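Local coordinates for protein argininosuccinate lyase (Chelativorans sp., PDB 6RXA) that acts as a C-N lyase of the aspartase/fumarase superfamily, known as EDDS lyase, and is predicted to split argininosuccinate into fumarate and L-arginine, at residues V51-E56 with W208-D213; I68-A73 with Q492-D497; S257-W262 with M290-S295. The protein carries 2 engineered substitutions. One frame throughout, in Å; residues are numbered along the deposited sequence. Where two conformers were deposited one is given.

Contacts 1 and 2 form one packed cluster at an end of the elongated chain, their centres about 16 Å apart. Successive helices 35-56 and 62-79 join them: Val51 CG1 meets Leu69 CD2 at 3.9 Å. Helix 451-500, which carries segment 492-497, also touches contact 1, Val52 CG2 reaching Ile493 CD1 at 4.1 Å. Contact 3 lies on the opposite side of the chain's centre, about 53 Å from contact 1 and 54 Å from contact 2 between centres. Its segment 290-295 carries Arg294 of one fumarate site and follows Lys286 and Asn288 of another. In contact 1, Leu210 is about 10 Å from the site residue Ser111 between side chains; contact 2 lies away from the sites.

Contact 1 (V51-E56 with W208-D213); sequences VVMLTE and WPLNRD
Met53 lies against the backbone of Leu210 and Asn211, contributing the largest share of the interface between the end of helix 35-56 and the turn before helix 212-218. Its CG stands anti to the backbone N (chi1 179°), and bends at chi2 and chi3 carry sulfur and methyl along the turn. CG comes 3.5 Å from Asn211 O, while SD accepts a weak but nearly straight bond from Asn211 N at 3.6 Å (N-H...S angle 167°). Beyond the sulfur, CE meets Leu210 CD2 at 3.9 Å, the two side chains crossing at about a right angle. The same Leu210 CD2 touches Leu54 CD2 at 3.8 Å; these leucines lie side by side and point the same way. Asn211 is the N-cap of helix 212-218, its OD1 accepting a weak capping bond from Asp213 N. Beside the methionine, a water donates to Glu56 OE2 at 2.7 Å and accepts weakly from Asn211 ND2 at 3.1 Å; Glu56 also forms a salt bridge with Arg214. Trp208 and Arg212 bond to a second subunit beside this contact. The chemistry thus combines an apolar Met53/Leu54/Leu210 patch with methionine on the turn's backbone, where a polarisable sulfur gives one N-H a soft acceptor.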
ATOM      1  N   VAL A  51      29.368  25.598  12.343  1.00 18.04           N
ATOM      2  CA  VAL A  51      30.538  26.473  12.372  1.00 17.34           C
ATOM      3  C   VAL A  51      30.669  27.187  13.714  1.00 16.93           C
ATOM      4  O   VAL A  51      31.772  27.295  14.262  1.00 16.60           O
ATOM      5  CB  VAL A  51      30.482  27.449  11.183  1.00 18.41           C
ATOM      6  CG1 VAL A  51      31.442  28.597  11.381  1.00 17.78           C
ATOM      7  CG2 VAL A  51      30.776  26.711   9.882  1.00 19.51           C
ATOM      8  N   VAL A  52      29.560  27.694  14.260  1.00 16.63           N
ATOM      9  CA  VAL A  52      29.590  28.314  15.586  1.00 18.18           C
ATOM     10  C   VAL A  52      30.087  27.319  16.632  1.00 17.72           C
ATOM     11  O   VAL A  52      30.957  27.639  17.452  1.00 18.29           O
ATOM     12  CB  VAL A  52      28.206  28.888  15.941  1.00 18.61           C
ATOM     13  CG1 VAL A  52      28.157  29.298  17.402  1.00 19.14           C
ATOM     14  CG2 VAL A  52      27.881  30.064  15.039  1.00 19.18           C
ATOM     15  N   MET A  53      29.566  26.097  16.600  1.00 16.61           N
ATOM     16  CA  MET A  53      30.025  25.074  17.536  1.00 16.46           C
ATOM     17  C   MET A  53      31.509  24.786  17.360  1.00 17.01           C
ATOM     18  O   MET A  53      32.238  24.657  18.349  1.00 17.45           O
ATOM     19  CB  MET A  53      29.186  23.802  17.374  1.00 16.68           C
ATOM     20  CG  MET A  53      29.596  22.650  18.291  1.00 17.13           C
ATOM     21  SD  MET A  53      30.908  21.634  17.581  1.00 16.15           S
ATOM     22  CE  MET A  53      30.080  20.948  16.149  1.00 19.11           C
ATOM     23  N   LEU A  54      31.981  24.665  16.116  1.00 17.10           N
ATOM     24  CA  LEU A  54      33.402  24.412  15.912  1.00 18.25           C
ATOM     25  C   LEU A  54      34.235  25.541  16.489  1.00 19.52           C
ATOM     26  O   LEU A  54      35.363  25.317  16.948  1.00 20.55           O
ATOM     27  CB  LEU A  54      33.734  24.278  14.435  1.00 17.80           C
ATOM     28  CG  LEU A  54      33.179  23.097  13.660  1.00 18.81           C
ATOM     29  CD1 LEU A  54      33.639  23.163  12.218  1.00 20.01           C
ATOM     30  CD2 LEU A  54      33.624  21.791  14.288  1.00 18.95           C
ATOM     31  N   THR A  55      33.700  26.765  16.462  1.00 19.18           N
ATOM     32  CA  THR A  55      34.409  27.909  17.024  1.00 19.07           C
ATOM     33  C   THR A  55      34.470  27.812  18.545  1.00 20.10           C
ATOM     34  O   THR A  55      35.532  28.011  19.146  1.00 21.62           O
ATOM     35  CB  THR A  55      33.714  29.199  16.605  1.00 19.37           C
ATOM     36  OG1 THR A  55      33.489  29.179  15.194  1.00 19.14           O
ATOM     37  CG2 THR A  55      34.613  30.408  16.927  1.00 20.42           C
ATOM     38  N   GLU A  56      33.337  27.495  19.186  1.00 20.08           N
ATOM     39  CA  GLU A  56      33.339  27.285  20.630  1.00 20.71           C
ATOM     40  C   GLU A  56      34.353  26.221  21.027  1.00 20.81           C
ATOM     41  O   GLU A  56      34.987  26.317  22.084  1.00 22.98           O
ATOM     42  CB  GLU A  56      31.951  26.857  21.120  1.00 21.68           C
ATOM     43  CG  GLU A  56      30.850  27.882  20.935  1.00 25.17           C
ATOM     44  CD  GLU A  56      29.591  27.551  21.731  1.00 33.07           C
ATOM     45  OE1 GLU A  56      28.663  28.391  21.751  1.00 37.32           O
ATOM     46  OE2 GLU A  56      29.525  26.458  22.340  1.00 35.24           O
ATOM     47  N   TRP A 208      37.137  14.414  15.915  1.00 17.62           N
ATOM     48  CA  TRP A 208      37.131  15.823  16.275  1.00 18.33           C
ATOM     49  C   TRP A 208      36.279  16.035  17.525  1.00 18.52           C
ATOM     50  O   TRP A 208      35.222  15.415  17.666  1.00 18.40           O
ATOM     51  CB  TRP A 208      36.590  16.670  15.120  1.00 18.41           C
ATOM     52  CG  TRP A 208      37.520  16.720  13.956  1.00 18.81           C
ATOM     53  CD1 TRP A 208      37.450  15.976  12.815  1.00 18.76           C
ATOM     54  CD2 TRP A 208      38.670  17.551  13.828  1.00 19.38           C
ATOM     55  NE1 TRP A 208      38.494  16.292  11.983  1.00 19.75           N
ATOM     56  CE2 TRP A 208      39.259  17.257  12.581  1.00 20.39           C
ATOM     57  CE3 TRP A 208      39.266  18.516  14.645  1.00 21.95           C
ATOM     58  CZ2 TRP A 208      40.412  17.897  12.134  1.00 21.82           C
ATOM     59  CZ3 TRP A 208      40.413  19.153  14.201  1.00 23.18           C
ATOM     60  CH2 TRP A 208      40.971  18.842  12.953  1.00 24.01           C
ATOM     61  N   PRO A 209      36.704  16.914  18.442  1.00 20.42           N
ATOM     62  CA  PRO A 209      35.973  17.053  19.721  1.00 20.86           C
ATOM     63  C   PRO A 209      34.750  17.958  19.610  1.00 19.68           C
ATOM     64  O   PRO A 209      34.704  19.085  20.102  1.00 20.16           O
ATOM     65  CB  PRO A 209      37.053  17.616  20.654  1.00 21.77           C
ATOM     66  CG  PRO A 209      37.927  18.420  19.760  1.00 21.43           C
ATOM     67  CD  PRO A 209      37.968  17.671  18.436  1.00 21.09           C
ATOM     68  N   LEU A 210      33.705  17.446  18.968  1.00 18.92           N
ATOM     69  CA  LEU A 210      32.485  18.224  18.816  1.00 19.20           C
ATOM     70  C   LEU A 210      31.742  18.297  20.143  1.00 19.40           C
ATOM     71  O   LEU A 210      31.883  17.433  21.017  1.00 20.37           O
ATOM     72  CB  LEU A 210      31.580  17.571  17.773  1.00 19.69           C
ATOM     73  CG  LEU A 210      32.236  17.201  16.436  1.00 20.41           C
ATOM     74  CD1 LEU A 210      31.171  16.693  15.464  1.00 21.32           C
ATOM     75  CD2 LEU A 210      33.012  18.374  15.840  1.00 20.86           C
ATOM     76  N   ASN A 211      30.928  19.331  20.284  1.00 17.86           N
ATOM     77  CA  ASN A 211      29.946  19.418  21.361  1.00 18.08           C
ATOM     78  C   ASN A 211      28.574  19.246  20.715  1.00 17.61           C
ATOM     79  O   ASN A 211      27.983  20.213  20.213  1.00 17.37           O
ATOM     80  CB  ASN A 211      30.042  20.731  22.125  1.00 19.68           C
ATOM     81  CG  ASN A 211      29.060  20.798  23.278  1.00 24.78           C
ATOM     82  OD1 ASN A 211      28.152  19.973  23.386  1.00 23.24           O
ATOM     83  ND2 ASN A 211      29.230  21.792  24.141  1.00 31.03           N
ATOM     84  N   ARG A 212      28.080  18.010  20.714  1.00 17.47           N
ATOM     85  CA  ARG A 212      26.836  17.718  20.014  1.00 17.34           C
ATOM     86  C   ARG A 212      25.649  18.423  20.647  1.00 18.09           C
ATOM     87  O   ARG A 212      24.693  18.780  19.945  1.00 18.93           O
ATOM     88  CB  ARG A 212      26.618  16.209  19.995  1.00 16.86           C
ATOM     89  CG  ARG A 212      27.692  15.428  19.241  1.00 16.29           C
ATOM     90  CD  ARG A 212      27.271  13.961  19.045  1.00 16.11           C
ATOM     91  NE  ARG A 212      26.000  13.892  18.342  1.00 16.82           N
ATOM     92  CZ  ARG A 212      25.128  12.889  18.428  1.00 18.47           C
ATOM     93  NH1 ARG A 212      25.385  11.818  19.180  1.00 18.56           N
ATOM     94  NH2 ARG A 212      23.989  12.967  17.755  1.00 20.14           N
ATOM     95  N   ASP A 213      25.693  18.646  21.959  1.00 18.26           N
ATOM     96  CA  ASP A 213      24.604  19.340  22.631  1.00 19.28           C
ATOM     97  C   ASP A 213      24.517  20.802  22.205  1.00 19.00           C
ATOM     98  O   ASP A 213      23.416  21.360  22.147  1.00 19.47           O
ATOM     99  CB  ASP A 213      24.784  19.241  24.147  1.00 23.86           C
ATOM    100  CG  ASP A 213      24.555  17.837  24.678  1.00 35.92           C
ATOM    101  OD1 ASP A 213      23.630  17.163  24.191  1.00 39.00           O
ATOM    102  OD2 ASP A 213      25.296  17.415  25.588  1.00 45.88           O
TER
HETATM  103  O   HOH W   1      30.561  23.970  22.306  1.00 29.92           O

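Contact 2 (I68-A73 with Q492-D497); sequences ILSGLA and QIIQTD
Segments 68-73 of helix 62-79 and 492-497 of helix 451-500 cross steeply, their short axes approaching to 9.9 Å at a signed angle of -116°. Ser70 and Ile494 mark the crossing, with CA atoms 6.9 Å apart, and both point their CB atoms toward the opposing helix. Ser70 OG lies against the flank formed by CG2, CG1 and CD1 of Ile494, 3.5 Å from Ile494 CG2 and 3.5 Å from Ile494 CD1. In Ile494, chi1 (-69°) sets CG2 anti to the backbone N, and chi2 (171°), with CD1 anti to CA, keeps CD1 near CG2, which turns both methyls to the serine oxygen. No hydrogen bond joins the two segments; Ser70 OG instead bonds weakly to Ala66 O one turn back in its own helix. Next to this pair, Leu69 straddles two isoleucines: its CB meets Ile494 CD1 at 4.0 Å, and its CD1 reaches Ile493 CG2 at 3.9 Å. Leu69 and Ile493 cross at about a right angle, presenting methyls rather than lying alongside each other. Leu69 is buried, whereas Ser70 and both isoleucines remain partly exposed. The crossing is therefore apolar in character, even the serine hydroxyl meeting aliphatic carbons without a bond across.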
ATOM      1  N   ILE A  68      34.023  32.238   6.987  1.00 20.20           N
ATOM      2  CA  ILE A  68      33.047  31.253   6.538  1.00 19.40           C
ATOM      3  C   ILE A  68      31.629  31.805   6.653  1.00 19.70           C
ATOM      4  O   ILE A  68      30.847  31.750   5.698  1.00 19.37           O
ATOM      5  CB  ILE A  68      33.213  29.946   7.336  1.00 19.21           C
ATOM      6  CG1 ILE A  68      34.553  29.286   6.994  1.00 20.09           C
ATOM      7  CG2 ILE A  68      32.064  28.991   7.037  1.00 18.96           C
ATOM      8  CD1 ILE A  68      34.970  28.178   7.946  1.00 20.52           C
ATOM      9  N   LEU A  69      31.274  32.340   7.828  1.00 19.29           N
ATOM     10  CA  LEU A  69      29.899  32.769   8.064  1.00 18.69           C
ATOM     11  C   LEU A  69      29.486  33.891   7.118  1.00 19.02           C
ATOM     12  O   LEU A  69      28.355  33.898   6.616  1.00 19.90           O
ATOM     13  CB  LEU A  69      29.702  33.176   9.527  1.00 19.04           C
ATOM     14  CG  LEU A  69      29.853  32.058  10.556  1.00 20.10           C
ATOM     15  CD1 LEU A  69      29.966  32.611  11.961  1.00 21.81           C
ATOM     16  CD2 LEU A  69      28.660  31.107  10.470  1.00 19.81           C
ATOM     17  N   SER A  70      30.377  34.856   6.863  1.00 19.61           N
ATOM     18  CA  SER A  70      30.055  35.887   5.881  1.00 21.43           C
ATOM     19  C   SER A  70      29.892  35.284   4.489  1.00 20.94           C
ATOM     20  O   SER A  70      29.017  35.700   3.722  1.00 21.66           O
ATOM     21  CB  SER A  70      31.132  36.970   5.876  1.00 27.67           C
ATOM     22  OG  SER A  70      31.045  37.765   7.040  1.00 37.16           O
ATOM     23  N   GLY A  71      30.717  34.290   4.149  1.00 19.97           N
ATOM     24  CA  GLY A  71      30.565  33.626   2.864  1.00 19.60           C
ATOM     25  C   GLY A  71      29.251  32.884   2.726  1.00 19.67           C
ATOM     26  O   GLY A  71      28.656  32.851   1.642  1.00 20.55           O
ATOM     27  N   LEU A  72      28.779  32.255   3.811  1.00 19.07           N
ATOM     28  CA  LEU A  72      27.496  31.560   3.758  1.00 19.10           C
ATOM     29  C   LEU A  72      26.377  32.511   3.343  1.00 20.10           C
ATOM     30  O   LEU A  72      25.509  32.149   2.539  1.00 20.71           O
ATOM     31  CB  LEU A  72      27.159  30.917   5.104  1.00 19.24           C
ATOM     32  CG  LEU A  72      28.092  29.825   5.610  1.00 20.13           C
ATOM     33  CD1 LEU A  72      27.647  29.424   7.021  1.00 20.17           C
ATOM     34  CD2 LEU A  72      28.104  28.631   4.691  1.00 20.38           C
ATOM     35  N   ALA A  73      26.388  33.737   3.872  1.00 20.81           N
ATOM     36  CA  ALA A  73      25.369  34.706   3.487  1.00 21.87           C
ATOM     37  C   ALA A  73      25.447  35.012   1.997  1.00 20.97           C
ATOM     38  O   ALA A  73      24.416  35.129   1.325  1.00 21.77           O
ATOM     39  CB  ALA A  73      25.543  35.977   4.315  1.00 23.64           C
ATOM     40  N   GLN A 492      27.850  38.288  16.194  1.00 24.89           N
ATOM     41  CA  GLN A 492      28.941  38.522  17.141  1.00 25.58           C
ATOM     42  C   GLN A 492      30.286  38.150  16.528  1.00 24.99           C
ATOM     43  O   GLN A 492      31.251  38.924  16.595  1.00 26.13           O
ATOM     44  CB  GLN A 492      28.706  37.711  18.422  1.00 26.53           C
ATOM     45  CG  GLN A 492      27.682  38.317  19.351  1.00 27.86           C
ATOM     46  CD  GLN A 492      27.122  37.335  20.366  1.00 28.98           C
ATOM     47  OE1 GLN A 492      27.532  36.163  20.448  1.00 28.25           O
ATOM     48  NE2 GLN A 492      26.148  37.804  21.135  1.00 30.73           N
ATOM     49  N   ILE A 493      30.364  36.967  15.921  1.00 23.05           N
ATOM     50  CA  ILE A 493      31.616  36.494  15.347  1.00 23.81           C
ATOM     51  C   ILE A 493      32.039  37.376  14.180  1.00 24.64           C
ATOM     52  O   ILE A 493      33.196  37.806  14.095  1.00 24.43           O
ATOM     53  CB  ILE A 493      31.472  35.023  14.927  1.00 22.67           C
ATOM     54  CG1 ILE A 493      31.407  34.126  16.166  1.00 22.79           C
ATOM     55  CG2 ILE A 493      32.629  34.605  14.040  1.00 22.37           C
ATOM     56  CD1 ILE A 493      30.811  32.740  15.920  1.00 22.24           C
ATOM     57  N   ILE A 494      31.114  37.661  13.263  1.00 24.55           N
ATOM     58  CA  ILE A 494      31.467  38.445  12.079  1.00 23.40           C
ATOM     59  C   ILE A 494      31.929  39.840  12.484  1.00 23.68           C
ATOM     60  O   ILE A 494      32.931  40.363  11.976  1.00 22.91           O
ATOM     61  CB  ILE A 494      30.296  38.494  11.082  1.00 23.33           C
ATOM     62  CG1 ILE A 494      30.062  37.116  10.465  1.00 22.75           C
ATOM     63  CG2 ILE A 494      30.580  39.532   9.991  1.00 23.61           C
ATOM     64  CD1 ILE A 494      28.783  37.017   9.631  1.00 24.60           C
ATOM     65  N   GLN A 495      31.189  40.484  13.389  1.00 23.28           N
ATOM     66  CA  GLN A 495      31.504  41.865  13.725  1.00 23.39           C
ATOM     67  C   GLN A 495      32.765  41.967  14.573  1.00 23.54           C
ATOM     68  O   GLN A 495      33.541  42.922  14.428  1.00 23.25           O
ATOM     69  CB  GLN A 495      30.330  42.518  14.448  1.00 23.90           C
ATOM     70  CG  GLN A 495      29.136  42.746  13.554  1.00 28.57           C
ATOM     71  CD  GLN A 495      29.477  43.625  12.369  1.00 34.52           C
ATOM     72  OE1 GLN A 495      30.044  44.704  12.526  1.00 34.22           O
ATOM     73  NE2 GLN A 495      29.158  43.153  11.174  1.00 38.78           N
ATOM     74  N   THR A 496      32.964  41.020  15.495  1.00 24.44           N
ATOM     75  CA  THR A 496      34.180  41.033  16.299  1.00 25.56           C
ATOM     76  C   THR A 496      35.411  40.860  15.418  1.00 24.32           C
ATOM     77  O   THR A 496      36.413  41.563  15.591  1.00 24.18           O
ATOM     78  CB  THR A 496      34.118  39.949  17.375  1.00 26.77           C
ATOM     79  OG1 THR A 496      33.067  40.257  18.297  1.00 25.82           O
ATOM     80  CG2 THR A 496      35.443  39.871  18.123  1.00 28.94           C
ATOM     81  N   ASP A 497      35.344  39.948  14.449  1.00 22.65           N
ATOM     82  CA  ASP A 497      36.448  39.800  13.511  1.00 22.53           C
ATOM     83  C   ASP A 497      36.658  41.077  12.709  1.00 23.14           C
ATOM     84  O   ASP A 497      37.796  41.521  12.527  1.00 23.70           O
ATOM     85  CB  ASP A 497      36.179  38.616  12.585  1.00 24.34           C
ATOM     86  CG  ASP A 497      37.161  38.550  11.444  1.00 26.34           C
ATOM     87  OD1 ASP A 497      38.311  38.115  11.671  1.00 26.33           O
ATOM     88  OD2 ASP A 497      36.790  38.967  10.327  1.00 26.44           O
TER

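Contact 3 (S257-W262 with M290-S295); sequences SEIQLW and MSLERS. Engineered in segment 290-295: Met290 (natural residue Asp).
Leu292 packs tightly against helix 236-262 at Ile259 and Gln260, in a buried crossing of two nearly antiparallel helices (151° between axes, 9.7 Å at closest approach). One methyl does the work: Leu292 CD1 lies 3.5 Å from Gln260 N, 3.8 Å from Gln260 CB and 3.9 Å from Ile259 CG2. Next to this methyl, which lies over the backbone of Gln260, the contact is looser and polar, two crossing side chains joined by one bond: Gln260 NE2 donates to Glu293 OE1 at 2.8 Å. The Gln260 chain is extended with CG anti to the backbone N (chi1 -164°), carrying its amide out to the carboxylate. The acceptor lies in the amide plane, but NE2 meets OE1 on its anti side, 31° out of the carboxylate plane. NE2 also donates to Gln159 O of the third subunit, while Glu293 OE2 accepts from Ala322 N of the fourth, so both polar groups are tied across subunits. Met290, an engineered residue modelled in two conformers, turns away to helix 20-31 and neighbouring subunits. Arg294 makes a cation-pi contact with Tyr26; both bind fumarate in another structure of this protein. In this largely helical tetramer several subunits meet around each active site, as in the aspartase/fumarase superfamily.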
ATOM      1  N   SER A 257     -17.123  12.605   3.233  1.00 12.12           N
ATOM      2  CA  SER A 257     -18.103  11.689   2.656  1.00 11.98           C
ATOM      3  C   SER A 257     -19.452  11.823   3.354  1.00 11.53           C
ATOM      4  O   SER A 257     -20.503  11.829   2.697  1.00 12.68           O
ATOM      5  CB  SER A 257     -17.565  10.262   2.740  1.00 12.72           C
ATOM      6  OG  SER A 257     -18.312   9.357   1.952  1.00 12.87           O
ATOM      7  N   GLU A 258     -19.447  11.945   4.686  1.00 11.75           N
ATOM      8  CA  GLU A 258     -20.688  12.110   5.436  1.00 10.95           C
ATOM      9  C   GLU A 258     -21.451  13.329   4.947  1.00 11.35           C
ATOM     10  O   GLU A 258     -22.657  13.262   4.683  1.00 12.55           O
ATOM     11  CB  GLU A 258     -20.375  12.280   6.924  1.00 11.80           C
ATOM     12  CG  GLU A 258     -21.601  12.129   7.815  1.00 11.85           C
ATOM     13  CD  GLU A 258     -21.730  10.732   8.392  1.00 12.67           C
ATOM     14  OE1 GLU A 258     -20.745  10.265   9.010  1.00 12.38           O
ATOM     15  OE2 GLU A 258     -22.822  10.112   8.236  1.00 13.31           O
ATOM     16  N   ILE A 259     -20.749  14.456   4.824  1.00 10.76           N
ATOM     17  CA  ILE A 259     -21.362  15.707   4.376  1.00 11.31           C
ATOM     18  C   ILE A 259     -21.816  15.586   2.925  1.00 11.68           C
ATOM     19  O   ILE A 259     -22.863  16.117   2.544  1.00 12.54           O
ATOM     20  CB  ILE A 259     -20.399  16.890   4.593  1.00 11.37           C
ATOM     21  CG1 ILE A 259     -20.150  17.100   6.090  1.00 12.17           C
ATOM     22  CG2 ILE A 259     -20.968  18.146   3.953  1.00 11.60           C
ATOM     23  CD1 ILE A 259     -19.083  18.141   6.406  1.00 13.70           C
ATOM     24  N   GLN A 260     -21.040  14.900   2.096  1.00 11.70           N
ATOM     25  CA  GLN A 260     -21.454  14.684   0.714  1.00 11.95           C
ATOM     26  C   GLN A 260     -22.779  13.927   0.647  1.00 12.36           C
ATOM     27  O   GLN A 260     -23.637  14.247  -0.182  1.00 12.98           O
ATOM     28  CB  GLN A 260     -20.361  13.955  -0.056  1.00 11.71           C
ATOM     29  CG  GLN A 260     -20.547  14.046  -1.557  1.00 12.72           C
ATOM     30  CD  GLN A 260     -19.405  13.447  -2.342  1.00 13.26           C
ATOM     31  OE1 GLN A 260     -18.550  12.737  -1.793  1.00 13.85           O
ATOM     32  NE2 GLN A 260     -19.402  13.689  -3.649  1.00 13.62           N
ATOM     33  N   LEU A 261     -22.967  12.920   1.507  1.00 11.88           N
ATOM     34  CA  LEU A 261     -24.246  12.216   1.520  1.00 11.63           C
ATOM     35  C   LEU A 261     -25.360  13.111   2.059  1.00 12.27           C
ATOM     36  O   LEU A 261     -26.446  13.176   1.474  1.00 12.90           O
ATOM     37  CB  LEU A 261     -24.137  10.898   2.297  1.00 12.53           C
ATOM     38  CG  LEU A 261     -23.201   9.849   1.704  1.00 13.06           C
ATOM     39  CD1 LEU A 261     -23.374   8.496   2.435  1.00 13.45           C
ATOM     40  CD2 LEU A 261     -23.428   9.662   0.203  1.00 13.24           C
ATOM     41  N   TRP A 262     -25.109  13.833   3.156  1.00 12.35           N
ATOM     42  CA  TRP A 262     -26.114  14.751   3.685  1.00 13.05           C
ATOM     43  C   TRP A 262     -26.599  15.749   2.636  1.00 13.59           C
ATOM     44  O   TRP A 262     -27.770  16.160   2.647  1.00 13.81           O
ATOM     45  CB  TRP A 262     -25.535  15.575   4.833  1.00 12.67           C
ATOM     46  CG  TRP A 262     -25.269  14.887   6.124  1.00 12.63           C
ATOM     47  CD1 TRP A 262     -25.686  13.647   6.529  1.00 12.76           C
ATOM     48  CD2 TRP A 262     -24.516  15.434   7.200  1.00 13.48           C
ATOM     49  NE1 TRP A 262     -25.226  13.397   7.812  1.00 13.40           N
ATOM     50  CE2 TRP A 262     -24.507  14.484   8.241  1.00 13.78           C
ATOM     51  CE3 TRP A 262     -23.860  16.658   7.393  1.00 14.39           C
ATOM     52  CZ2 TRP A 262     -23.848  14.713   9.452  1.00 13.27           C
ATOM     53  CZ3 TRP A 262     -23.199  16.876   8.587  1.00 14.19           C
ATOM     54  CH2 TRP A 262     -23.195  15.906   9.600  1.00 13.87           C
ATOM     55  N   MET A 290     -17.185  19.894  -4.897  0.53 13.33           N
ATOM     56  CA  MET A 290     -15.804  19.794  -5.342  0.53 14.00           C
ATOM     57  C   MET A 290     -14.822  19.937  -4.187  0.53 13.17           C
ATOM     58  O   MET A 290     -13.763  19.295  -4.197  0.53 13.43           O
ATOM     59  CB  MET A 290     -15.571  20.864  -6.406  0.53 16.07           C
ATOM     60  CG  MET A 290     -14.241  20.777  -7.083  0.53 17.83           C
ATOM     61  SD  MET A 290     -13.970  19.223  -7.954  0.53 21.29           S
ATOM     62  CE  MET A 290     -13.158  19.834  -9.439  0.53 23.16           C
ATOM     63  N   SER A 291     -15.152  20.754  -3.183  1.00 12.87           N
ATOM     64  CA  SER A 291     -14.299  20.881  -2.012  1.00 12.66           C
ATOM     65  C   SER A 291     -14.179  19.547  -1.297  1.00 13.01           C
ATOM     66  O   SER A 291     -13.087  19.152  -0.867  1.00 14.66           O
ATOM     67  CB  SER A 291     -14.867  21.938  -1.068  1.00 13.62           C
ATOM     68  OG  SER A 291     -16.226  21.676  -0.738  1.00 14.17           O
ATOM     69  N   LEU A 292     -15.302  18.838  -1.161  1.00 12.35           N
ATOM     70  CA  LEU A 292     -15.293  17.549  -0.475  1.00 12.17           C
ATOM     71  C   LEU A 292     -14.519  16.507  -1.269  1.00 11.93           C
ATOM     72  O   LEU A 292     -13.716  15.755  -0.699  1.00 12.86           O
ATOM     73  CB  LEU A 292     -16.737  17.095  -0.257  1.00 12.11           C
ATOM     74  CG  LEU A 292     -17.686  18.052   0.471  1.00 12.52           C
ATOM     75  CD1 LEU A 292     -19.089  17.450   0.611  1.00 12.16           C
ATOM     76  CD2 LEU A 292     -17.113  18.478   1.813  1.00 13.88           C
ATOM     77  N   GLU A 293     -14.740  16.444  -2.583  1.00 12.24           N
ATOM     78  CA  GLU A 293     -14.100  15.396  -3.370  1.00 12.59           C
ATOM     79  C   GLU A 293     -12.599  15.613  -3.477  1.00 11.98           C
ATOM     80  O   GLU A 293     -11.827  14.650  -3.401  1.00 13.03           O
ATOM     81  CB  GLU A 293     -14.763  15.259  -4.735  1.00 13.69           C
ATOM     82  CG  GLU A 293     -16.166  14.645  -4.604  1.00 14.47           C
ATOM     83  CD  GLU A 293     -16.675  14.003  -5.864  1.00 15.11           C
ATOM     84  OE1 GLU A 293     -17.614  13.171  -5.750  1.00 15.17           O
ATOM     85  OE2 GLU A 293     -16.184  14.358  -6.965  1.00 16.61           O
ATOM     86  N   ARG A 294     -12.156  16.861  -3.657  1.00 12.75           N
ATOM     87  CA  ARG A 294     -10.715  17.096  -3.697  1.00 11.87           C
ATOM     88  C   ARG A 294     -10.073  16.908  -2.326  1.00 12.47           C
ATOM     89  O   ARG A 294      -8.888  16.573  -2.243  1.00 14.32           O
ATOM     90  CB  ARG A 294     -10.413  18.481  -4.265  1.00 13.66           C
ATOM     91  CG  ARG A 294     -10.632  18.547  -5.767  1.00 17.03           C
ATOM     92  CD  ARG A 294     -10.466  19.954  -6.275  1.00 22.98           C
ATOM     93  NE  ARG A 294     -10.450  20.018  -7.735  1.00 34.09           N
ATOM     94  CZ  ARG A 294      -9.359  19.868  -8.482  1.00 47.71           C
ATOM     95  NH1 ARG A 294      -8.180  19.627  -7.922  1.00 57.02           N
ATOM     96  NH2 ARG A 294      -9.453  19.957  -9.801  1.00 47.21           N
ATOM     97  N   SER A 295     -10.824  17.116  -1.241  1.00 12.35           N
ATOM     98  CA  SER A 295     -10.288  16.804   0.080  1.00 12.44           C
ATOM     99  C   SER A 295     -10.095  15.298   0.245  1.00 12.58           C
ATOM    100  O   SER A 295      -9.054  14.845   0.743  1.00 13.29           O
ATOM    101  CB  SER A 295     -11.199  17.385   1.169  1.00 12.71           C
ATOM    102  OG  SER A 295     -11.154  18.814   1.164  1.00 13.86           O
TER